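Local coordinates for hypothetical protein TT1466 (Thermus thermophilus, PDB 1IUK) that probably binds coenzyme A or a related nucleotide through a Rossmann-like domain, although its cellular function is not known, at residues A[62-65]-A[66-69]; A[77-80]-A[81-84]; A[85-88]-A[89-93]. One frame throughout, in Å; residues are numbered along the deposited sequence.

Interaction 1 (A[62-65]-A[66-69])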
ATOM      1  N   ALA A  62      13.863  -1.468   4.420  1.00 16.96           N
ATOM      2  CA  ALA A  62      14.184  -1.679   3.019  1.00 16.71           C
ATOM      3  C   ALA A  62      13.320  -2.704   2.299  1.00 17.87           C
ATOM      4  O   ALA A  62      13.058  -2.550   1.106  1.00 18.71           O
ATOM      5  CB  ALA A  62      15.650  -2.049   2.875  1.00 19.51           C
ATOM      6  N   SER A  63      12.868  -3.737   3.014  1.00 19.21           N
ATOM      7  CA  SER A  63      12.064  -4.793   2.404  1.00 16.83           C
ATOM      8  C   SER A  63      10.797  -5.114   3.162  1.00 15.98           C
ATOM      9  O   SER A  63      10.745  -4.997   4.383  1.00 18.39           O
ATOM     10  CB  SER A  63      12.886  -6.075   2.296  1.00 21.66           C
ATOM     11  OG  SER A  63      12.066  -7.225   2.469  1.00 27.22           O
ATOM     12  N   LEU A  64       9.785  -5.557   2.429  1.00 15.14           N
ATOM     13  CA  LEU A  64       8.509  -5.912   3.026  1.00 17.50           C
ATOM     14  C   LEU A  64       8.699  -6.979   4.090  1.00 18.88           C
ATOM     15  O   LEU A  64       7.995  -6.994   5.091  1.00 20.10           O
ATOM     16  CB  LEU A  64       7.547  -6.420   1.952  1.00 16.61           C
ATOM     17  CG  LEU A  64       6.959  -5.392   0.982  1.00 16.48           C
ATOM     18  CD1 LEU A  64       6.097  -6.105  -0.043  1.00 14.22           C
ATOM     19  CD2 LEU A  64       6.139  -4.348   1.757  1.00 15.67           C
ATOM     20  N   LEU A  65       9.662  -7.864   3.876  1.00 22.49           N
ATOM     21  CA  LEU A  65       9.922  -8.944   4.820  1.00 23.07           C
ATOM     22  C   LEU A  65      10.542  -8.445   6.115  1.00 22.84           C
ATOM     23  O   LEU A  65      10.676  -9.202   7.072  1.00 22.24           O
ATOM     24  CB  LEU A  65      10.831  -9.996   4.178  1.00 29.25           C
ATOM     25  CG  LEU A  65      10.344 -10.671   2.887  1.00 29.19           C
ATOM     26  CD1 LEU A  65       8.885 -11.056   3.016  1.00 31.61           C
ATOM     27  CD2 LEU A  65      10.550  -9.724   1.711  1.00 33.02           C
ATOM     28  N   ASP A  66      10.925  -7.171   6.153  1.00 21.48           N
ATOM     29  CA  ASP A  66      11.502  -6.600   7.367  1.00 21.01           C
ATOM     30  C   ASP A  66      10.387  -6.162   8.322  1.00 21.69           C
ATOM     31  O   ASP A  66      10.635  -5.907   9.496  1.00 22.80           O
ATOM     32  CB  ASP A  66      12.371  -5.387   7.039  1.00 23.59           C
ATOM     33  CG  ASP A  66      13.734  -5.758   6.479  1.00 29.39           C
ATOM     34  OD1 ASP A  66      14.215  -5.009   5.600  1.00 28.39           O
ATOM     35  OD2 ASP A  66      14.325  -6.776   6.918  1.00 31.00           O
ATOM     36  N   LEU A  67       9.161  -6.065   7.815  1.00 21.37           N
ATOM     37  CA  LEU A  67       8.032  -5.650   8.641  1.00 20.95           C
ATOM     38  C   LEU A  67       7.834  -6.700   9.714  1.00 27.46           C
ATOM     39  O   LEU A  67       7.942  -7.902   9.454  1.00 28.70           O
ATOM     40  CB  LEU A  67       6.763  -5.499   7.790  1.00 18.42           C
ATOM     41  CG  LEU A  67       6.762  -4.286   6.844  1.00 17.85           C
ATOM     42  CD1 LEU A  67       5.461  -4.191   6.044  1.00 14.45           C
ATOM     43  CD2 LEU A  67       6.971  -3.041   7.677  1.00 19.54           C
ATOM     44  N   LYS A  68       7.533  -6.249  10.922  1.00 29.50           N
ATOM     45  CA  LYS A  68       7.365  -7.165  12.038  1.00 34.01           C
ATOM     46  C   LYS A  68       5.911  -7.420  12.447  1.00 31.92           C
ATOM     47  O   LYS A  68       5.649  -7.854  13.572  1.00 32.56           O
ATOM     48  CB  LYS A  68       8.182  -6.656  13.241  1.00 38.15           C
ATOM     49  CG  LYS A  68       9.707  -6.758  13.063  1.00 41.59           C
ATOM     50  CD  LYS A  68      10.138  -8.188  12.689  1.00 46.67           C
ATOM     51  CE  LYS A  68      11.651  -8.392  12.825  1.00 49.07           C
ATOM     52  NZ  LYS A  68      12.256  -9.061  11.631  1.00 49.36           N
ATOM     53  N   GLU A  69       4.974  -7.168  11.537  1.00 28.04           N
ATOM     54  CA  GLU A  69       3.561  -7.397  11.827  1.00 25.87           C
ATOM     55  C   GLU A  69       2.747  -7.569  10.547  1.00 22.15           C
ATOM     56  O   GLU A  69       3.157  -7.121   9.480  1.00 22.95           O
ATOM     57  CB  GLU A  69       3.004  -6.247  12.668  1.00 30.02           C
ATOM     58  CG  GLU A  69       2.610  -5.012  11.881  1.00 37.30           C
ATOM     59  CD  GLU A  69       1.848  -4.012  12.727  1.00 40.50           C
ATOM     60  OE1 GLU A  69       0.718  -4.326  13.165  1.00 43.22           O
ATOM     61  OE2 GLU A  69       2.381  -2.909  12.954  1.00 44.29           O
TER
HETATM   62  O   HOH W   1      15.355  -2.461   6.588  1.00 22.28           O
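Asp66 reaches back to Ser63 across a short 3-10 turn, and Ser63 forms an ST turn at the same place. The turn lies in the loop between strands 58-59 and 73-76 of the Rossmann-like CoA-binding domain. In the ST turn, Ser63 OG accepts a hydrogen bond from the backbone N of Leu65 at 2.9 Å. The carboxylate of Asp66 meets the backbone N-H of Ser63. Its OD1 accepts from Ser63 N at 3.2 Å, with a bent N-H...O angle of 144°. The N-H arrives on the anti side of the carboxylate and 33° out of its plane, so it does not meet the carboxylate squarely. CG of Asp66 sits beside its own backbone N (chi1 -77°), and this turns OD1 back toward the start of the turn.

The backbones add a second bond between the same residues, from Asp66 N to Ser63 O at 2.8 Å. A water donates to Asp66 OD1 at 3.0 Å and accepts from Ala62 N at 2.8 Å. OD1 is therefore held by both an amide and a water, and the water ties Ala62 to the turn. CB of Asp66 rests against Ser63 O.

Leu64 and Leu67 face the body of the domain. Leu64 is buried and packs on Val90 and Leu93 of helix 87-93, while Leu67 turns to Leu44 and Val46 of strand 42-46. The loop thus joins a helix to the sheet edge. Leu67 N closes the next step of the turn by donating to Leu64 O at 3.1 Å. CB and CG of Leu67 lie alongside that same oxygen. Beyond it the two side chains meet lightly through their methyls, Leu64 CD2 to Leu67 CD1 at 4.3 Å.

Interaction 2 (A[77-80]-A[81-84])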
ATOM      1  N   PHE A  77       3.248   2.310  -4.451  1.00 14.06           N
ATOM      2  CA  PHE A  77       3.561   3.499  -5.228  1.00 14.65           C
ATOM      3  C   PHE A  77       4.679   3.228  -6.242  1.00 16.06           C
ATOM      4  O   PHE A  77       5.025   4.111  -7.034  1.00 14.79           O
ATOM      5  CB  PHE A  77       3.975   4.645  -4.294  1.00 16.20           C
ATOM      6  CG  PHE A  77       2.823   5.259  -3.530  1.00 14.40           C
ATOM      7  CD1 PHE A  77       2.111   6.340  -4.058  1.00 15.13           C
ATOM      8  CD2 PHE A  77       2.450   4.752  -2.290  1.00 15.26           C
ATOM      9  CE1 PHE A  77       1.037   6.904  -3.353  1.00 14.00           C
ATOM     10  CE2 PHE A  77       1.377   5.309  -1.579  1.00 16.52           C
ATOM     11  CZ  PHE A  77       0.673   6.389  -2.116  1.00 12.54           C
ATOM     12  N   ARG A  78       5.251   2.019  -6.224  1.00 15.72           N
ATOM     13  CA  ARG A  78       6.332   1.689  -7.168  1.00 13.50           C
ATOM     14  C   ARG A  78       5.760   1.520  -8.573  1.00 12.08           C
ATOM     15  O   ARG A  78       4.676   0.969  -8.743  1.00 15.37           O
ATOM     16  CB  ARG A  78       7.076   0.443  -6.705  1.00 15.30           C
ATOM     17  CG  ARG A  78       7.527   0.540  -5.247  1.00 19.25           C
ATOM     18  CD  ARG A  78       9.021   0.759  -5.090  1.00 23.74           C
ATOM     19  NE  ARG A  78       9.580   1.607  -6.130  1.00 30.24           N
ATOM     20  CZ  ARG A  78      10.587   1.252  -6.926  1.00 35.11           C
ATOM     21  NH1 ARG A  78      11.157   0.057  -6.808  1.00 37.03           N
ATOM     22  NH2 ARG A  78      11.031   2.097  -7.845  1.00 33.57           N
ATOM     23  N   PRO A  79       6.482   2.012  -9.602  1.00 13.94           N
ATOM     24  CA  PRO A  79       6.061   1.946 -11.009  1.00 17.05           C
ATOM     25  C   PRO A  79       5.938   0.544 -11.540  1.00 15.14           C
ATOM     26  O   PRO A  79       6.558  -0.358 -11.003  1.00 17.09           O
ATOM     27  CB  PRO A  79       7.119   2.759 -11.756  1.00 17.02           C
ATOM     28  CG  PRO A  79       8.290   2.785 -10.860  1.00 17.84           C
ATOM     29  CD  PRO A  79       7.801   2.650  -9.448  1.00 14.56           C
ATOM     30  N   PRO A  80       5.142   0.346 -12.614  1.00 18.96           N
ATOM     31  CA  PRO A  80       4.933  -0.979 -13.217  1.00 20.59           C
ATOM     32  C   PRO A  80       6.213  -1.721 -13.602  1.00 21.12           C
ATOM     33  O   PRO A  80       6.297  -2.938 -13.452  1.00 21.71           O
ATOM     34  CB  PRO A  80       4.042  -0.691 -14.425  1.00 19.37           C
ATOM     35  CG  PRO A  80       3.358   0.585 -14.082  1.00 20.59           C
ATOM     36  CD  PRO A  80       4.394   1.383 -13.346  1.00 18.22           C
ATOM     37  N   SER A  81       7.211  -0.988 -14.084  1.00 21.36           N
ATOM     38  CA  SER A  81       8.475  -1.599 -14.483  1.00 21.70           C
ATOM     39  C   SER A  81       9.324  -2.087 -13.299  1.00 22.86           C
ATOM     40  O   SER A  81      10.416  -2.621 -13.488  1.00 24.07           O
ATOM     41  CB  SER A  81       9.286  -0.611 -15.334  1.00 22.12           C
ATOM     42  OG  SER A  81       9.555   0.597 -14.635  1.00 20.92           O
ATOM     43  N   ALA A  82       8.825  -1.915 -12.077  1.00 22.91           N
ATOM     44  CA  ALA A  82       9.568  -2.345 -10.891  1.00 19.19           C
ATOM     45  C   ALA A  82       8.790  -3.387 -10.089  1.00 15.99           C
ATOM     46  O   ALA A  82       9.309  -3.990  -9.154  1.00 18.63           O
ATOM     47  CB  ALA A  82       9.864  -1.124  -9.992  1.00 18.77           C
ATOM     48  N   LEU A  83       7.545  -3.606 -10.467  1.00 16.25           N
ATOM     49  CA  LEU A  83       6.697  -4.511  -9.719  1.00 17.05           C
ATOM     50  C   LEU A  83       7.090  -5.980  -9.728  1.00 17.83           C
ATOM     51  O   LEU A  83       7.071  -6.623  -8.684  1.00 18.16           O
ATOM     52  CB  LEU A  83       5.243  -4.346 -10.181  1.00 17.73           C
ATOM     53  CG  LEU A  83       4.637  -2.942  -9.975  1.00 18.22           C
ATOM     54  CD1 LEU A  83       3.186  -2.931 -10.430  1.00 20.86           C
ATOM     55  CD2 LEU A  83       4.736  -2.550  -8.510  1.00 17.90           C
ATOM     56  N   MET A  84       7.452  -6.515 -10.888  1.00 21.52           N
ATOM     57  CA  MET A  84       7.818  -7.929 -10.953  1.00 21.83           C
ATOM     58  C   MET A  84       8.978  -8.304 -10.028  1.00 22.42           C
ATOM     59  O   MET A  84       8.987  -9.386  -9.453  1.00 25.79           O
ATOM     60  CB  MET A  84       8.127  -8.324 -12.393  1.00 22.48           C
ATOM     61  CG  MET A  84       6.884  -8.544 -13.252  1.00 21.23           C
ATOM     62  SD  MET A  84       5.532  -9.522 -12.497  1.00 28.41           S
ATOM     63  CE  MET A  84       6.140 -11.175 -12.622  1.00 26.51           C
TER
HETATM   64  O   HOH W   2       8.021  -5.158 -13.187  1.00 22.99           O
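The guanidinium of Arg78 has the methyl group of Ala82 over one of its flat faces. Ala82 CB comes nearest to Arg78 NH1, at 3.6 Å, and is a little farther from CZ and NH2. This is van der Waals packing of a methyl on the face of a planar cation. NH1 is also hydrogen-bonded to His86 NE2, which helps to fix the rotation of the group. The arginine chain is bent at chi2 and chi3 (-107° and 36°). These bends fold its end back over Ala82 instead of letting it run straight outward.

Two prolines lead into the turn. The ring of Pro79 meets the same methyl from another direction, Pro79 CG to Ala82 CB at 4.3 Å. Pro79 O accepts from Ala82 N at 3.0 Å, with the donor above the carbonyl plane. The next step is weak: Leu83 N donates to Pro80 O at 3.3 Å. A water bridges this end, giving a hydrogen to Pro80 O at 2.8 Å and accepting from Met84 N at 2.7 Å.

Leu83 is the buried member. Its CD2 packs against Arg78 O at 3.5 Å, and its CG sits on Pro79 O at 3.4 Å. Away from the turn, Leu83 packs on Ile104 and on Phe109 of helix 107-115.

Two bonds from an amide to the carbonyl three residues earlier, one of them weak, make this a short, loosely bonded helical turn. It follows the C-terminal end of strand 73-76, the middle strand of the parallel sheet. Such a strand-to-helix connection is characteristic of a Rossmann-like fold.

Interaction 3 (A[85-88]-A[89-93])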
ATOM      1  N   ASP A  85       9.945  -7.414  -9.853  1.00 23.53           N
ATOM      2  CA  ASP A  85      11.073  -7.714  -8.971  1.00 24.00           C
ATOM      3  C   ASP A  85      10.659  -7.684  -7.504  1.00 24.87           C
ATOM      4  O   ASP A  85      11.420  -8.099  -6.626  1.00 24.93           O
ATOM      5  CB  ASP A  85      12.210  -6.716  -9.197  1.00 28.56           C
ATOM      6  CG  ASP A  85      12.834  -6.849 -10.578  1.00 35.39           C
ATOM      7  OD1 ASP A  85      12.790  -7.962 -11.151  1.00 39.22           O
ATOM      8  OD2 ASP A  85      13.366  -5.843 -11.095  1.00 36.72           O
ATOM      9  N   HIS A  86       9.456  -7.181  -7.235  1.00 24.47           N
ATOM     10  CA  HIS A  86       8.954  -7.106  -5.862  1.00 24.15           C
ATOM     11  C   HIS A  86       8.014  -8.288  -5.587  1.00 20.18           C
ATOM     12  O   HIS A  86       7.754  -8.627  -4.433  1.00 18.89           O
ATOM     13  CB  HIS A  86       8.155  -5.798  -5.632  1.00 25.10           C
ATOM     14  CG  HIS A  86       8.998  -4.575  -5.398  1.00 26.29           C
ATOM     15  ND1 HIS A  86       9.723  -4.374  -4.243  1.00 26.60           N
ATOM     16  CD2 HIS A  86       9.173  -3.458  -6.148  1.00 26.12           C
ATOM     17  CE1 HIS A  86      10.306  -3.187  -4.291  1.00 28.76           C
ATOM     18  NE2 HIS A  86       9.989  -2.611  -5.436  1.00 28.07           N
ATOM     19  N   LEU A  87       7.505  -8.901  -6.654  1.00 19.42           N
ATOM     20  CA  LEU A  87       6.562 -10.008  -6.525  1.00 19.17           C
ATOM     21  C   LEU A  87       6.904 -11.030  -5.456  1.00 17.09           C
ATOM     22  O   LEU A  87       6.039 -11.417  -4.672  1.00 18.18           O
ATOM     23  CB  LEU A  87       6.365 -10.716  -7.866  1.00 21.26           C
ATOM     24  CG  LEU A  87       4.915 -10.893  -8.343  1.00 25.73           C
ATOM     25  CD1 LEU A  87       4.860 -11.941  -9.439  1.00 22.48           C
ATOM     26  CD2 LEU A  87       4.007 -11.284  -7.190  1.00 20.39           C
ATOM     27  N   PRO A  88       8.154 -11.510  -5.422  1.00 18.68           N
ATOM     28  CA  PRO A  88       8.536 -12.499  -4.405  1.00 18.67           C
ATOM     29  C   PRO A  88       8.283 -12.043  -2.967  1.00 20.74           C
ATOM     30  O   PRO A  88       7.715 -12.790  -2.166  1.00 18.12           O
ATOM     31  CB  PRO A  88      10.020 -12.738  -4.670  1.00 18.17           C
ATOM     32  CG  PRO A  88      10.217 -12.350  -6.089  1.00 17.30           C
ATOM     33  CD  PRO A  88       9.261 -11.224  -6.352  1.00 19.40           C
ATOM     34  N   GLU A  89       8.715 -10.826  -2.633  1.00 21.64           N
ATOM     35  CA  GLU A  89       8.506 -10.315  -1.277  1.00 22.48           C
ATOM     36  C   GLU A  89       7.023  -9.997  -1.012  1.00 19.53           C
ATOM     37  O   GLU A  89       6.556 -10.073   0.127  1.00 17.40           O
ATOM     38  CB  GLU A  89       9.379  -9.079  -1.033  1.00 23.19           C
ATOM     39  CG  GLU A  89       9.018  -7.870  -1.867  1.00 34.40           C
ATOM     40  CD  GLU A  89       9.587  -6.569  -1.303  1.00 40.79           C
ATOM     41  OE1 GLU A  89      10.200  -6.595  -0.211  1.00 43.64           O
ATOM     42  OE2 GLU A  89       9.423  -5.516  -1.952  1.00 42.94           O
ATOM     43  N   VAL A  90       6.291  -9.649  -2.065  1.00 20.08           N
ATOM     44  CA  VAL A  90       4.864  -9.349  -1.931  1.00 20.94           C
ATOM     45  C   VAL A  90       4.126 -10.647  -1.600  1.00 20.86           C
ATOM     46  O   VAL A  90       3.385 -10.726  -0.620  1.00 19.78           O
ATOM     47  CB  VAL A  90       4.286  -8.729  -3.245  1.00 23.20           C
ATOM     48  CG1 VAL A  90       2.763  -8.733  -3.215  1.00 23.23           C
ATOM     49  CG2 VAL A  90       4.795  -7.289  -3.410  1.00 18.64           C
ATOM     50  N   LEU A  91       4.348 -11.675  -2.412  1.00 20.60           N
ATOM     51  CA  LEU A  91       3.707 -12.964  -2.184  1.00 17.68           C
ATOM     52  C   LEU A  91       4.090 -13.551  -0.831  1.00 17.30           C
ATOM     53  O   LEU A  91       3.277 -14.202  -0.186  1.00 18.25           O
ATOM     54  CB  LEU A  91       4.073 -13.923  -3.312  1.00 18.13           C
ATOM     55  CG  LEU A  91       3.464 -13.541  -4.669  1.00 17.02           C
ATOM     56  CD1 LEU A  91       4.092 -14.392  -5.758  1.00 18.09           C
ATOM     57  CD2 LEU A  91       1.951 -13.727  -4.647  1.00 17.94           C
ATOM     58  N   ALA A  92       5.320 -13.305  -0.389  1.00 16.73           N
ATOM     59  CA  ALA A  92       5.791 -13.817   0.898  1.00 18.82           C
ATOM     60  C   ALA A  92       5.110 -13.136   2.082  1.00 21.54           C
ATOM     61  O   ALA A  92       4.754 -13.781   3.071  1.00 19.88           O
ATOM     62  CB  ALA A  92       7.288 -13.635   1.005  1.00 20.14           C
ATOM     63  N   LEU A  93       4.946 -11.820   1.980  1.00 21.38           N
ATOM     64  CA  LEU A  93       4.307 -11.054   3.038  1.00 19.03           C
ATOM     65  C   LEU A  93       2.823 -11.396   3.108  1.00 20.10           C
ATOM     66  O   LEU A  93       2.233 -11.419   4.196  1.00 19.67           O
ATOM     67  CB  LEU A  93       4.467  -9.554   2.766  1.00 21.83           C
ATOM     68  CG  LEU A  93       3.640  -8.577   3.614  1.00 20.55           C
ATOM     69  CD1 LEU A  93       4.401  -8.243   4.889  1.00 20.01           C
ATOM     70  CD2 LEU A  93       3.357  -7.311   2.807  1.00 17.86           C
TER
HETATM   71  O   HOH W   3      11.140  -9.007  -4.272  1.00 44.59           O
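Near the start of helix 87-93, one of the helices packed on the Rossmann-like sheet, His86 and Glu89 form a His-carboxylate hydrogen bond. His86 ND1 donates to Glu89 OE2 at 2.6 Å, with an N-H...O angle of 151°. The two side chains lie side by side and point the same way. The ring and carboxylate planes are only 15° apart, and Glu89 CD lies at the ring edge, in its plane. OE2 is approached on its anti side and lies somewhat off the ring plane. CG of Glu89 is placed between its backbone N and carbonyl carbon (chi1 66°). That puts CG against His86 O, and the extended chain beyond carries OE2 to the ring.

Both groups have second partners. His86 NE2 is bonded to Arg78, which holds the ring at both nitrogens. Glu89 OE1 accepts from Leu64 N and, weakly, from Ser63 OG. With an alanine here, His86 ND1 and Leu64 N would probably lose their shared carboxylate acceptor, and the imidazole would be freer to turn.

The backbone bonds run on through the helix. Val90 N donates to His86 O at 3.0 Å, and Leu91 N donates to Leu87 O at 2.8 Å in a nearly straight bond. Ala92 N follows with Pro88 O at 3.0 Å. Pro88 has no amide hydrogen to give, which suits a place in the first turn.

Another face of the helix is apolar. Leu87 and Leu91 both pack on helix 107-115, Leu87 on Phe109 and Ala112, Leu91 on Leu113. Their side chains cross at a slant, and the approach is tighter than usual van der Waals contact, with Leu87 CD2 at 3.4 Å from Leu91 CD1.

How the interactions relate
All three are local surface contacts, each with a single buried residue: Leu64, Leu83 and Val90. Interaction 3 links the other two, through its glutamate to the loop of interaction 1 and through its histidine to the arginine of interaction 2. Interactions 1 and 2 do not touch; their centres are about 18 Å apart. The chemistry differs with the place in the fold. In the loop of interaction 1 a carboxylate takes a backbone amide. In the turn of interaction 2 a methyl lies on a guanidinium face. Interaction 3 sets a His-carboxylate bond between side chains beside regular helix bonds. Interactions 2 and 3 both pack against helix 107-115.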